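Local coordinates for endoglucanase (Uncultured bacterium, PDB 3X17), which probably hydrolyses internal beta-1,4-glucosidic bonds of cellulose, as a glycoside hydrolase family 9 endoglucanase with an Ig-like domain ahead of an (alpha/alpha)6 barrel, at residues V34-P39 and S79-Y84; V472-K477 and M524-Y529; Y422-L427 and L463-Y468; L19-G24 and Y468-N473; P51-V56 and A99-G104. All blocks are in the same frame, centred on the assembly; numbering follows the deposited sequence.

Contact 1: V34-P39 and S79-Y84; sequences VLALAP and SGDTLY
Leu37 and Thr82 meet near one end of an antiparallel strand pair in the Ig-like domain, and the leucine can be traced outward atom by atom. Its CB lies 3.8 Å from Thr82 O, the same carbonyl that receives the nearly straight hydrogen bond from Leu37 N (2.9 Å). CG lies 3.9 Å from that oxygen. With CG set beside the backbone N (chi1 -66°), the chain sends CD1 across to the neighbouring strand, where it rests 3.6 Å from Thr82 CG2 and meets the Tyr84 ring edge-on, in the ring plane, 3.9 Å from CE1. Were Leu37 cut back to an alanine, Thr82 CG2 and that ring edge would probably lose their shared apolar neighbour, with a gap opened between them. Further along, Leu35 and Tyr84 form the hydrogen-bonded pair: Leu35 N gives to Tyr84 O, and Tyr84 N to Leu35 O. Their side chains run alongside each other, Leu35 CD2 packing 3.8 Å from Tyr84 CD1. The other face of the sheet carries Ala36 and Leu83, a non-hydrogen-bonded pair in which Leu83 CD2 comes 3.6 Å from Ala36 CB. Asp81, just ahead of the strand, turns its carboxylate to this face, where OD2 is hydrogen-bonded to Tyr422 OH of the catalytic domain. The pair is thus sheet core on one side and domain interface on the other. Strand 32-37 is bonded on its far edge to strand 17-19, strand 82-87 to strand 63-74, whose Met69 packs on Leu35 and Tyr84.

Contact 2: V472-K477 and M524-Y529; sequences VNPLAK and MGPRGY
Two torsion choices bring Arg527 and Lys477 into this loop-to-loop contact. Arg527 stays extended from CG to NE (chi2 -177°), which carries its guanidinium out to Pro474, and Lys477 bends at chi2 (77°) to run across Tyr529 at about a right angle. Pro474 CB sits 3.7 Å above the centre of one guanidinium face, while its CG abuts Pro526 CB at 3.8 Å, the two side chains likewise crossing. The guanidinium also forms a salt bridge with Asp81 of the Ig-like domain. Pro474 and Leu475 are the central residues of a type I beta turn from Asn473 to Ala476, in one of the long loops attached to the helices of the (alpha/alpha)6 barrel. Asn473 braces this turn with its amide: OD1 accepts from Lys477 N at 3.0 Å, and ND2 gives to a lone pair of Lys477 O at 2.7 Å, that oxygen lying in the plane of the asparagine amide. Leu475 forks between partners, CD2 lying 3.8 Å from Arg527 CG and CD1 4.0 Å from Tyr529 CB. Beyond it, Lys477 CE reaches within 3.5 Å of Tyr529 OH, a hydroxyl hydrogen-bonded to Asn539, while NZ goes on to Pro487 O and a salt bridge with Asp531.

Contact 3: Y422-L427 and L463-Y468; sequences YGVPIL and LAQLDY
The Tyr468 ring receives Val424 squarely on one face: Val424 CB stands 3.6 Å from the ring centroid and 8° off its normal, a CH-pi contact. The two methyls straddle the ring beneath them, CG1 lying 3.7 Å from Tyr468 CE1 and CG2 3.8 Å from CE2. The valine has CG1 between its backbone N and carbonyl carbon (chi1 57°), a crowded position that lets both branches share the aromatic surface. The second flat group is the amide of Gln465. Its NE2 donates to Gly423 O at 3.1 Å, the acceptor lying in the amide plane although the donor stands well above the carbonyl plane; the same NE2 also bonds to Ala461 O within the helix. OE1 turns toward Pro425 CD, a tight 3.0 Å, and this buried oxygen has no polar partner in the model. Gly423 comes close to Ala464, with backbone angles that call for glycine. Beside it a water joins the two backbones, donating to Tyr422 O and to Ala464 O, each at 2.7 Å. In the barrel, these bonds fasten the loop between helices 396-418 and 435-452 to the last turns of helix 456-469. Helix 435-452 closes over the contact, with Ala439 touching both Val424 and Gln465, while Leu466 of helix 456-469 packs on helix 543-558.

Contact 4: L19-G24 and Y468-N473; sequences LVNQVG and YVLGVN
This is a domain interface: residues Leu19 to Val23 of the Ig-like domain lie against Leu470 to Asn473, where helix 456-469 of the catalytic domain unwinds. The two chains run nearly antiparallel, and the bond that joins them directly is Gln22 N to Leu470 O, 2.8 Å long. A water adds a second link, donating to Val20 O and to Gly471 O (2.6 Å) and accepting from Gln22 NE2. Gly471 is closely confined here: a side chain on it would run into Gln22 NE2 and Val20 O, and its positive phi of 131° itself suits glycine. Around this polar centre Leu470 lies alongside Asn21, its CB 3.8 Å from Asn21 OD1, and its CD1 touches Val23 CG2 at 4.2 Å. Because CG of Asn21 is opposite the backbone N (chi1 -174°), its OD1 accepts from Val23 N in its carbonyl plane, an Asx turn, and from Gly24 N above that plane, both at 2.8 Å, which holds the amide against the leucine; ND2 bonds to Asp467. Val472 presses CG2 on the backbone of the other chain, 3.5 Å from Asn21 N, and Leu19 CG rests 3.6 Å from Asn473 O. Gln22 OE1 is held by the backbone N atoms of Ser485 and Asn486, and NE2 by Ala476 O. The contact is framed by strand 32-37, with Val34 packing on Val472, and by helix 115-130, which meets Val23 and Leu470.

Contact 5: P51-V56 and A99-G104; sequences PTLQIV and AQVVGG
Val102 pushes its CG2 methyl into the hollow between Thr52 and Gln54, at 3.9 Å from Thr52 CG2 and 3.8 Å from Gln54 CD. Thr52 lies alongside the valine, pointing the same way, whereas Gln54 crosses it obliquely, its chain extended beyond CG (chi2 171°) so that the amide passes by the methyl. Gln54 NE2 continues to Glu66 on strand 63-74. Without the long amide, with an alanine at this point, Glu66 would probably be left without its partner and the Val102 methyl uncovered. Strands 52-57 and 95-101 are antiparallel neighbours in the beta-sandwich typical of Ig-like domains: Gln54 and Gln100 bond to each other through both backbone N-H groups, and Val102 N gives to Thr52 O at 2.9 Å. The opposite face is apolar. There Leu53, with CG opposite its backbone N (chi1 178°), leans over the next strand and fits CD1 between Ala99 CB and Val101 CG2, 3.9 Å from each. Ile55 CD1 rests on Ala99 CB at 3.8 Å, so this small residue takes a bump from two directions. Past the pair, residues Val101 to Gly104 make a type II turn, and a water links its first part to the other strand, accepting from Thr52 N and donating to Val102 O.

How the contacts relate
Contacts 1 and 5 lie wholly in the Ig-like domain, on one sheet, with centres 15 Å apart; their segments alternate along the chain, strands 32-37, 52-57, 82-87 and 95-101 following in turn. Contacts 2 and 3 belong to the barrel, centres 11 Å apart. Contact 4 ties the two domains together, joining segments whose nearest ends are 444 residues apart in sequence, and shares Tyr468 with contact 3 and Val472 and Asn473 with contact 2. Contacts 1 to 4 all touch one another, so one face of the sheet, with its edge strand 17-19, meets the barrel loops and the end of helix 456-469 in one continuous interface. Contact 5 lies farther out, packing on contacts 1 and 4 but with its nearest atoms about 10 Å from contact 2 and 12 Å from contact 3.

Contact 1: V34-P39 and S79-Y84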
# COMPACT_ATOMS: atom_id res chain seq x y z
N VAL A 34 24.42 -0.45 0.53
CA VAL A 34 24.68 -0.75 -0.86
C VAL A 34 25.50 0.40 -1.38
O VAL A 34 25.13 1.56 -1.20
CB VAL A 34 23.38 -0.92 -1.67
CG1 VAL A 34 23.66 -0.99 -3.17
CG2 VAL A 34 22.63 -2.16 -1.22
N LEU A 35 26.68 0.06 -1.91
CA LEU A 35 27.55 1.01 -2.56
C LEU A 35 27.27 0.98 -4.06
O LEU A 35 27.49 -0.03 -4.71
CB LEU A 35 29.02 0.63 -2.31
CG LEU A 35 30.04 1.52 -3.05
CD1 LEU A 35 30.05 2.93 -2.45
CD2 LEU A 35 31.45 0.91 -3.01
N ALA A 36 26.72 2.06 -4.59
CA ALA A 36 26.42 2.08 -6.02
C ALA A 36 27.40 3.01 -6.69
O ALA A 36 27.51 4.17 -6.32
CB ALA A 36 24.98 2.54 -6.27
N LEU A 37 28.09 2.50 -7.71
CA LEU A 37 29.01 3.32 -8.50
C LEU A 37 28.29 4.18 -9.53
O LEU A 37 27.37 3.71 -10.22
CB LEU A 37 30.05 2.44 -9.21
CG LEU A 37 31.03 1.70 -8.31
CD1 LEU A 37 32.00 0.86 -9.15
CD2 LEU A 37 31.77 2.70 -7.43
N ALA A 38 28.78 5.38 -9.71
CA ALA A 38 28.49 6.19 -10.87
C ALA A 38 28.27 5.42 -12.18
O ALA A 38 29.15 4.71 -12.64
CB ALA A 38 29.63 7.11 -11.10
N PRO A 39 27.10 5.58 -12.78
CA PRO A 39 26.83 4.95 -14.08
C PRO A 39 27.97 5.02 -15.10
O PRO A 39 28.43 3.98 -15.60
CB PRO A 39 25.59 5.69 -14.60
CG PRO A 39 24.87 6.14 -13.32
CD PRO A 39 25.87 6.11 -12.17
N SER A 79 18.63 -1.72 -12.71
CA SER A 79 19.16 -0.36 -12.69
C SER A 79 20.29 -0.16 -13.70
O SER A 79 20.53 0.95 -14.14
CB SER A 79 19.65 0.05 -11.30
OG SER A 79 20.79 -0.72 -10.90
N GLY A 80 21.05 -1.21 -13.97
CA GLY A 80 22.32 -1.05 -14.69
C GLY A 80 23.52 -0.73 -13.81
O GLY A 80 24.64 -0.67 -14.30
N ASP A 81 23.31 -0.49 -12.51
CA ASP A 81 24.41 -0.04 -11.66
C ASP A 81 25.44 -1.12 -11.35
O ASP A 81 25.15 -2.32 -11.42
CB ASP A 81 23.92 0.57 -10.34
CG ASP A 81 23.05 1.81 -10.54
OD1 ASP A 81 22.96 2.29 -11.69
OD2 ASP A 81 22.48 2.29 -9.53
N THR A 82 26.63 -0.68 -10.98
CA THR A 82 27.59 -1.54 -10.34
C THR A 82 27.46 -1.39 -8.83
O THR A 82 27.63 -0.28 -8.30
CB THR A 82 29.03 -1.16 -10.78
OG1 THR A 82 29.15 -1.41 -12.18
CG2 THR A 82 30.06 -2.00 -10.03
N LEU A 83 27.12 -2.49 -8.17
CA LEU A 83 26.93 -2.50 -6.71
C LEU A 83 28.00 -3.30 -5.97
O LEU A 83 28.38 -4.40 -6.38
CB LEU A 83 25.53 -3.02 -6.34
CG LEU A 83 24.39 -2.46 -7.21
CD1 LEU A 83 23.03 -3.04 -6.78
CD2 LEU A 83 24.38 -0.92 -7.09
N TYR A 84 28.39 -2.78 -4.81
CA TYR A 84 28.95 -3.60 -3.75
C TYR A 84 28.00 -3.56 -2.58
O TYR A 84 27.21 -2.64 -2.46
CB TYR A 84 30.32 -3.05 -3.34
CG TYR A 84 31.32 -3.01 -4.49
CD1 TYR A 84 31.24 -2.03 -5.47
CD2 TYR A 84 32.34 -3.95 -4.59
CE1 TYR A 84 32.17 -1.98 -6.52
CE2 TYR A 84 33.29 -3.89 -5.62
CZ TYR A 84 33.18 -2.92 -6.59
OH TYR A 84 34.06 -2.90 -7.66

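Contact 2: V472-K477 and M524-Y529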
# COMPACT_ATOMS: atom_id res chain seq x y z
N VAL A 472 16.93 2.61 -0.10
CA VAL A 472 17.80 1.64 -0.76
C VAL A 472 17.42 1.47 -2.22
O VAL A 472 16.81 0.48 -2.62
CB VAL A 472 17.92 0.27 0.02
CG1 VAL A 472 18.96 -0.67 -0.68
CG2 VAL A 472 18.39 0.51 1.45
N ASN A 473 17.80 2.45 -3.03
CA ASN A 473 17.38 2.54 -4.43
C ASN A 473 18.30 3.52 -5.16
O ASN A 473 19.04 4.27 -4.52
CB ASN A 473 15.91 3.00 -4.51
CG ASN A 473 15.70 4.39 -3.91
OD1 ASN A 473 16.32 5.36 -4.35
ND2 ASN A 473 14.87 4.47 -2.86
N PRO A 474 18.32 3.48 -6.50
CA PRO A 474 19.46 4.16 -7.11
C PRO A 474 19.38 5.68 -6.98
O PRO A 474 20.33 6.37 -7.33
CB PRO A 474 19.35 3.77 -8.59
CG PRO A 474 18.00 3.15 -8.75
CD PRO A 474 17.66 2.56 -7.43
N LEU A 475 18.21 6.21 -6.56
CA LEU A 475 18.03 7.66 -6.38
C LEU A 475 18.26 8.08 -4.93
O LEU A 475 18.12 9.24 -4.58
CB LEU A 475 16.62 8.07 -6.81
CG LEU A 475 16.31 7.78 -8.28
CD1 LEU A 475 14.87 8.10 -8.59
CD2 LEU A 475 17.32 8.48 -9.27
N ALA A 476 18.58 7.10 -4.08
CA ALA A 476 18.81 7.39 -2.69
C ALA A 476 17.61 8.16 -2.11
O ALA A 476 17.79 9.14 -1.36
CB ALA A 476 20.11 8.21 -2.53
N LYS A 477 16.41 7.77 -2.54
CA LYS A 477 15.19 8.54 -2.24
C LYS A 477 14.36 7.79 -1.22
O LYS A 477 14.10 6.59 -1.37
CB LYS A 477 14.36 8.70 -3.51
CG LYS A 477 13.19 9.71 -3.38
CD LYS A 477 13.69 11.17 -3.45
CE LYS A 477 12.57 12.18 -3.13
NZ LYS A 477 13.12 13.52 -2.64
N MET A 524 13.17 4.64 -18.05
CA MET A 524 14.24 4.86 -17.06
C MET A 524 14.18 3.87 -15.88
O MET A 524 15.01 3.94 -14.96
CB MET A 524 14.19 6.31 -16.54
CG MET A 524 14.41 7.36 -17.62
SD MET A 524 16.04 7.16 -18.40
CE MET A 524 17.07 7.97 -17.19
N GLY A 525 13.21 2.96 -15.90
CA GLY A 525 13.05 1.98 -14.80
C GLY A 525 13.11 2.57 -13.39
O GLY A 525 12.33 3.45 -13.05
N PRO A 526 14.01 2.04 -12.53
CA PRO A 526 13.99 2.45 -11.12
C PRO A 526 14.44 3.89 -10.97
O PRO A 526 14.39 4.46 -9.87
CB PRO A 526 15.02 1.52 -10.47
CG PRO A 526 16.01 1.22 -11.59
CD PRO A 526 15.18 1.20 -12.86
N ARG A 527 14.90 4.48 -12.07
CA ARG A 527 15.23 5.88 -12.08
C ARG A 527 14.14 6.79 -12.64
O ARG A 527 14.33 8.01 -12.67
CB ARG A 527 16.53 6.12 -12.84
CG ARG A 527 17.76 5.89 -11.99
CD ARG A 527 19.00 6.23 -12.81
NE ARG A 527 20.19 6.12 -12.00
CZ ARG A 527 20.85 4.98 -11.83
NH1 ARG A 527 20.46 3.89 -12.46
NH2 ARG A 527 21.92 4.95 -11.06
N GLY A 528 13.02 6.21 -13.07
CA GLY A 528 11.95 6.99 -13.71
C GLY A 528 11.03 7.76 -12.77
O GLY A 528 9.85 7.49 -12.69
N TYR A 529 11.58 8.70 -12.01
CA TYR A 529 10.80 9.36 -10.94
C TYR A 529 11.26 10.80 -10.81
O TYR A 529 12.45 11.06 -10.92
CB TYR A 529 11.01 8.66 -9.59
CG TYR A 529 10.65 9.52 -8.39
CD1 TYR A 529 9.36 9.51 -7.86
CD2 TYR A 529 11.61 10.33 -7.77
CE1 TYR A 529 9.03 10.27 -6.73
CE2 TYR A 529 11.28 11.12 -6.65
CZ TYR A 529 9.97 11.12 -6.17
OH TYR A 529 9.63 11.88 -5.06

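Contact 3: Y422-L427 and L463-Y468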
# COMPACT_ATOMS: atom_id res chain seq x y z
N TYR A 422 18.99 -3.95 -6.16
CA TYR A 422 18.46 -3.16 -5.05
C TYR A 422 17.39 -3.86 -4.20
O TYR A 422 16.81 -3.23 -3.30
CB TYR A 422 17.92 -1.83 -5.54
CG TYR A 422 19.00 -0.87 -5.97
CD1 TYR A 422 19.68 -0.10 -5.01
CD2 TYR A 422 19.35 -0.75 -7.30
CE1 TYR A 422 20.65 0.80 -5.39
CE2 TYR A 422 20.34 0.14 -7.69
CZ TYR A 422 21.00 0.90 -6.73
OH TYR A 422 21.91 1.87 -7.12
N GLY A 423 17.04 -5.10 -4.54
CA GLY A 423 15.98 -5.78 -3.80
C GLY A 423 14.59 -5.71 -4.43
O GLY A 423 13.80 -6.62 -4.25
N VAL A 424 14.30 -4.65 -5.18
CA VAL A 424 12.94 -4.42 -5.68
C VAL A 424 12.59 -5.46 -6.72
O VAL A 424 13.36 -5.68 -7.64
CB VAL A 424 12.76 -2.98 -6.26
CG1 VAL A 424 13.76 -2.70 -7.37
CG2 VAL A 424 11.33 -2.80 -6.79
N PRO A 425 11.51 -6.21 -6.49
CA PRO A 425 11.18 -7.37 -7.34
C PRO A 425 10.50 -6.97 -8.64
O PRO A 425 9.50 -7.58 -9.04
CB PRO A 425 10.25 -8.22 -6.46
CG PRO A 425 9.74 -7.27 -5.41
CD PRO A 425 10.50 -6.00 -5.44
N ILE A 426 11.12 -6.03 -9.35
CA ILE A 426 10.54 -5.49 -10.56
C ILE A 426 11.66 -5.26 -11.57
O ILE A 426 12.66 -4.63 -11.25
CB ILE A 426 9.80 -4.15 -10.28
CG1 ILE A 426 8.74 -4.36 -9.19
CG2 ILE A 426 9.16 -3.63 -11.55
CD1 ILE A 426 8.15 -3.06 -8.60
N LEU A 427 11.51 -5.82 -12.76
CA LEU A 427 12.57 -5.67 -13.77
C LEU A 427 12.33 -4.44 -14.64
O LEU A 427 11.18 -4.00 -14.84
CB LEU A 427 12.67 -6.92 -14.65
CG LEU A 427 12.89 -8.27 -13.95
CD1 LEU A 427 12.88 -9.39 -14.97
CD2 LEU A 427 14.22 -8.26 -13.18
N LEU A 463 11.52 -7.56 3.95
CA LEU A 463 12.16 -6.40 4.60
C LEU A 463 12.81 -5.51 3.55
O LEU A 463 12.79 -4.28 3.66
CB LEU A 463 13.24 -6.84 5.60
CG LEU A 463 14.04 -5.72 6.27
CD1 LEU A 463 13.07 -4.75 7.02
CD2 LEU A 463 15.00 -6.35 7.29
N ALA A 464 13.39 -6.14 2.54
CA ALA A 464 14.09 -5.42 1.49
C ALA A 464 13.16 -4.46 0.73
O ALA A 464 13.63 -3.54 0.04
CB ALA A 464 14.72 -6.42 0.52
N GLN A 465 11.85 -4.68 0.83
CA GLN A 465 10.89 -3.77 0.17
C GLN A 465 10.67 -2.49 0.99
O GLN A 465 10.57 -1.39 0.43
CB GLN A 465 9.55 -4.46 -0.08
CG GLN A 465 9.69 -5.71 -0.88
CD GLN A 465 10.72 -5.56 -1.98
OE1 GLN A 465 10.68 -4.58 -2.75
NE2 GLN A 465 11.66 -6.53 -2.07
N LEU A 466 10.67 -2.64 2.31
CA LEU A 466 10.79 -1.48 3.18
C LEU A 466 12.11 -0.73 3.00
O LEU A 466 12.09 0.49 2.86
CB LEU A 466 10.57 -1.86 4.64
CG LEU A 466 9.19 -2.39 5.03
CD1 LEU A 466 9.25 -3.04 6.40
CD2 LEU A 466 8.19 -1.23 5.10
N ASP A 467 13.24 -1.43 3.00
CA ASP A 467 14.53 -0.74 2.78
C ASP A 467 14.50 0.05 1.48
O ASP A 467 15.07 1.13 1.39
CB ASP A 467 15.74 -1.70 2.75
CG ASP A 467 15.96 -2.45 4.09
OD1 ASP A 467 15.61 -1.92 5.19
OD2 ASP A 467 16.55 -3.55 4.04
N TYR A 468 13.91 -0.56 0.45
CA TYR A 468 13.92 0.02 -0.88
C TYR A 468 13.10 1.32 -0.96
O TYR A 468 13.60 2.33 -1.46
CB TYR A 468 13.42 -0.99 -1.92
CG TYR A 468 13.12 -0.35 -3.26
CD1 TYR A 468 14.13 -0.14 -4.20
CD2 TYR A 468 11.81 -0.07 -3.64
CE1 TYR A 468 13.85 0.44 -5.43
CE2 TYR A 468 11.52 0.46 -4.89
CZ TYR A 468 12.54 0.74 -5.77
OH TYR A 468 12.25 1.33 -6.99
O HOH W 1 16.28 -3.29 -0.61

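Contact 4: L19-G24 and Y468-N473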
# COMPACT_ATOMS: atom_id res chain seq x y z
N LEU A 19 23.94 3.53 0.09
CA LEU A 19 22.52 3.54 0.29
C LEU A 19 22.22 2.76 1.56
O LEU A 19 22.77 1.69 1.78
CB LEU A 19 21.82 2.89 -0.91
CG LEU A 19 21.79 3.64 -2.26
CD1 LEU A 19 21.82 5.16 -2.08
CD2 LEU A 19 22.90 3.19 -3.19
N VAL A 20 21.39 3.34 2.43
CA VAL A 20 20.90 2.66 3.63
C VAL A 20 19.41 2.99 3.77
O VAL A 20 18.92 3.92 3.14
CB VAL A 20 21.63 3.18 4.93
CG1 VAL A 20 23.10 2.81 4.94
CG2 VAL A 20 21.47 4.67 5.08
N ASN A 21 18.68 2.19 4.54
CA ASN A 21 17.35 2.57 5.00
C ASN A 21 17.49 3.85 5.80
O ASN A 21 18.16 3.87 6.84
CB ASN A 21 16.79 1.48 5.93
CG ASN A 21 15.36 1.75 6.33
OD1 ASN A 21 15.03 2.85 6.79
ND2 ASN A 21 14.48 0.76 6.12
N GLN A 22 16.81 4.90 5.35
CA GLN A 22 17.02 6.21 5.92
C GLN A 22 16.32 6.41 7.24
O GLN A 22 16.52 7.42 7.91
CB GLN A 22 16.59 7.30 4.95
CG GLN A 22 17.61 7.58 3.85
CD GLN A 22 17.01 8.36 2.70
OE1 GLN A 22 16.23 9.29 2.92
NE2 GLN A 22 17.51 8.11 1.49
N VAL A 23 15.45 5.48 7.61
CA VAL A 23 14.92 5.50 8.95
C VAL A 23 15.85 4.63 9.81
O VAL A 23 16.35 5.07 10.84
CB VAL A 23 13.47 4.94 9.02
CG1 VAL A 23 12.98 4.94 10.48
CG2 VAL A 23 12.54 5.80 8.19
N GLY A 24 16.08 3.41 9.36
CA GLY A 24 17.10 2.55 9.98
C GLY A 24 16.71 1.08 10.02
O GLY A 24 16.15 0.55 9.05
N TYR A 468 13.91 -0.56 0.45
CA TYR A 468 13.92 0.02 -0.88
C TYR A 468 13.10 1.32 -0.96
O TYR A 468 13.60 2.33 -1.46
CB TYR A 468 13.42 -0.99 -1.92
CG TYR A 468 13.12 -0.35 -3.26
CD1 TYR A 468 14.13 -0.14 -4.20
CD2 TYR A 468 11.81 -0.07 -3.64
CE1 TYR A 468 13.85 0.44 -5.43
CE2 TYR A 468 11.52 0.46 -4.89
CZ TYR A 468 12.54 0.74 -5.77
OH TYR A 468 12.25 1.33 -6.99
N VAL A 469 11.90 1.32 -0.37
CA VAL A 469 11.07 2.52 -0.42
C VAL A 469 11.58 3.57 0.56
O VAL A 469 11.12 4.72 0.52
CB VAL A 469 9.55 2.29 -0.17
CG1 VAL A 469 8.92 1.37 -1.24
CG2 VAL A 469 9.29 1.79 1.24
N LEU A 470 12.53 3.18 1.41
CA LEU A 470 13.03 4.10 2.41
C LEU A 470 14.47 4.49 2.18
O LEU A 470 15.13 4.99 3.08
CB LEU A 470 12.82 3.56 3.84
CG LEU A 470 11.36 3.56 4.30
CD1 LEU A 470 11.22 2.81 5.63
CD2 LEU A 470 10.83 4.98 4.48
N GLY A 471 14.96 4.24 0.96
CA GLY A 471 16.22 4.85 0.53
C GLY A 471 17.24 3.90 -0.09
O GLY A 471 18.28 4.35 -0.62
N VAL A 472 16.93 2.61 -0.10
CA VAL A 472 17.80 1.64 -0.76
C VAL A 472 17.42 1.47 -2.22
O VAL A 472 16.81 0.48 -2.62
CB VAL A 472 17.92 0.27 0.02
CG1 VAL A 472 18.96 -0.67 -0.68
CG2 VAL A 472 18.39 0.51 1.45
N ASN A 473 17.80 2.45 -3.03
CA ASN A 473 17.38 2.54 -4.43
C ASN A 473 18.30 3.52 -5.16
O ASN A 473 19.04 4.27 -4.52
CB ASN A 473 15.91 3.00 -4.51
CG ASN A 473 15.70 4.39 -3.91
OD1 ASN A 473 16.32 5.36 -4.35
ND2 ASN A 473 14.87 4.47 -2.86
O HOH W 2 19.46 5.89 1.14

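Contact 5: P51-V56 and A99-G104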
# COMPACT_ATOMS: atom_id res chain seq x y z
N PRO A 51 36.05 -2.36 -1.46
CA PRO A 51 35.67 -1.21 -0.66
C PRO A 51 35.54 -1.60 0.79
O PRO A 51 35.04 -2.69 1.08
CB PRO A 51 34.30 -0.83 -1.21
CG PRO A 51 34.29 -1.38 -2.59
CD PRO A 51 35.06 -2.66 -2.50
N THR A 52 35.99 -0.75 1.71
CA THR A 52 35.74 -0.99 3.13
C THR A 52 34.65 -0.07 3.68
O THR A 52 34.70 1.14 3.50
CB THR A 52 37.02 -0.85 3.97
OG1 THR A 52 37.93 -1.89 3.62
CG2 THR A 52 36.71 -0.95 5.45
N LEU A 53 33.69 -0.67 4.37
CA LEU A 53 32.64 0.12 5.04
C LEU A 53 32.85 0.18 6.54
O LEU A 53 33.10 -0.84 7.19
CB LEU A 53 31.26 -0.46 4.73
CG LEU A 53 30.04 0.22 5.38
CD1 LEU A 53 29.69 1.53 4.67
CD2 LEU A 53 28.85 -0.72 5.29
N GLN A 54 32.66 1.37 7.10
CA GLN A 54 32.50 1.50 8.52
C GLN A 54 31.09 1.97 8.84
O GLN A 54 30.47 2.69 8.05
CB GLN A 54 33.53 2.48 9.09
CG GLN A 54 34.95 2.21 8.64
CD GLN A 54 35.88 3.33 9.05
OE1 GLN A 54 35.58 4.50 8.83
NE2 GLN A 54 37.00 2.97 9.67
N ILE A 55 30.57 1.53 9.99
CA ILE A 55 29.45 2.20 10.62
C ILE A 55 29.98 2.97 11.81
O ILE A 55 30.78 2.45 12.58
CB ILE A 55 28.40 1.21 11.15
CG1 ILE A 55 27.91 0.23 10.07
CG2 ILE A 55 27.32 1.95 11.97
CD1 ILE A 55 27.52 0.85 8.74
N VAL A 56 29.45 4.16 12.01
CA VAL A 56 30.07 5.14 12.88
C VAL A 56 28.98 5.80 13.75
O VAL A 56 27.94 6.18 13.25
CB VAL A 56 30.77 6.21 12.03
CG1 VAL A 56 31.16 7.36 12.87
CG2 VAL A 56 31.99 5.62 11.33
N ALA A 99 26.78 5.38 7.88
CA ALA A 99 27.61 4.46 7.12
C ALA A 99 28.60 5.24 6.26
O ALA A 99 28.23 6.22 5.59
CB ALA A 99 26.74 3.54 6.24
N GLN A 100 29.84 4.77 6.25
CA GLN A 100 30.98 5.55 5.76
C GLN A 100 31.88 4.62 4.99
O GLN A 100 32.46 3.71 5.58
CB GLN A 100 31.75 6.13 6.95
CG GLN A 100 33.02 6.89 6.58
CD GLN A 100 32.72 8.20 5.89
OE1 GLN A 100 33.09 8.41 4.73
NE2 GLN A 100 32.01 9.09 6.58
N VAL A 101 31.99 4.80 3.69
CA VAL A 101 32.96 4.01 2.93
C VAL A 101 34.33 4.68 3.01
O VAL A 101 34.42 5.91 2.87
CB VAL A 101 32.52 3.80 1.48
CG1 VAL A 101 33.68 3.26 0.61
CG2 VAL A 101 31.34 2.85 1.43
N VAL A 102 35.37 3.92 3.39
CA VAL A 102 36.70 4.49 3.61
C VAL A 102 37.21 5.07 2.29
O VAL A 102 37.20 4.40 1.26
CB VAL A 102 37.72 3.43 4.18
CG1 VAL A 102 39.14 4.02 4.29
CG2 VAL A 102 37.27 2.92 5.56
N GLY A 103 37.55 6.36 2.32
CA GLY A 103 37.92 7.08 1.09
C GLY A 103 36.76 7.37 0.14
O GLY A 103 36.97 7.61 -1.05
N GLY A 104 35.54 7.33 0.65
CA GLY A 104 34.35 7.29 -0.20
C GLY A 104 33.19 8.03 0.44
O GLY A 104 33.39 8.79 1.37
O HOH W 3 37.09 1.47 0.72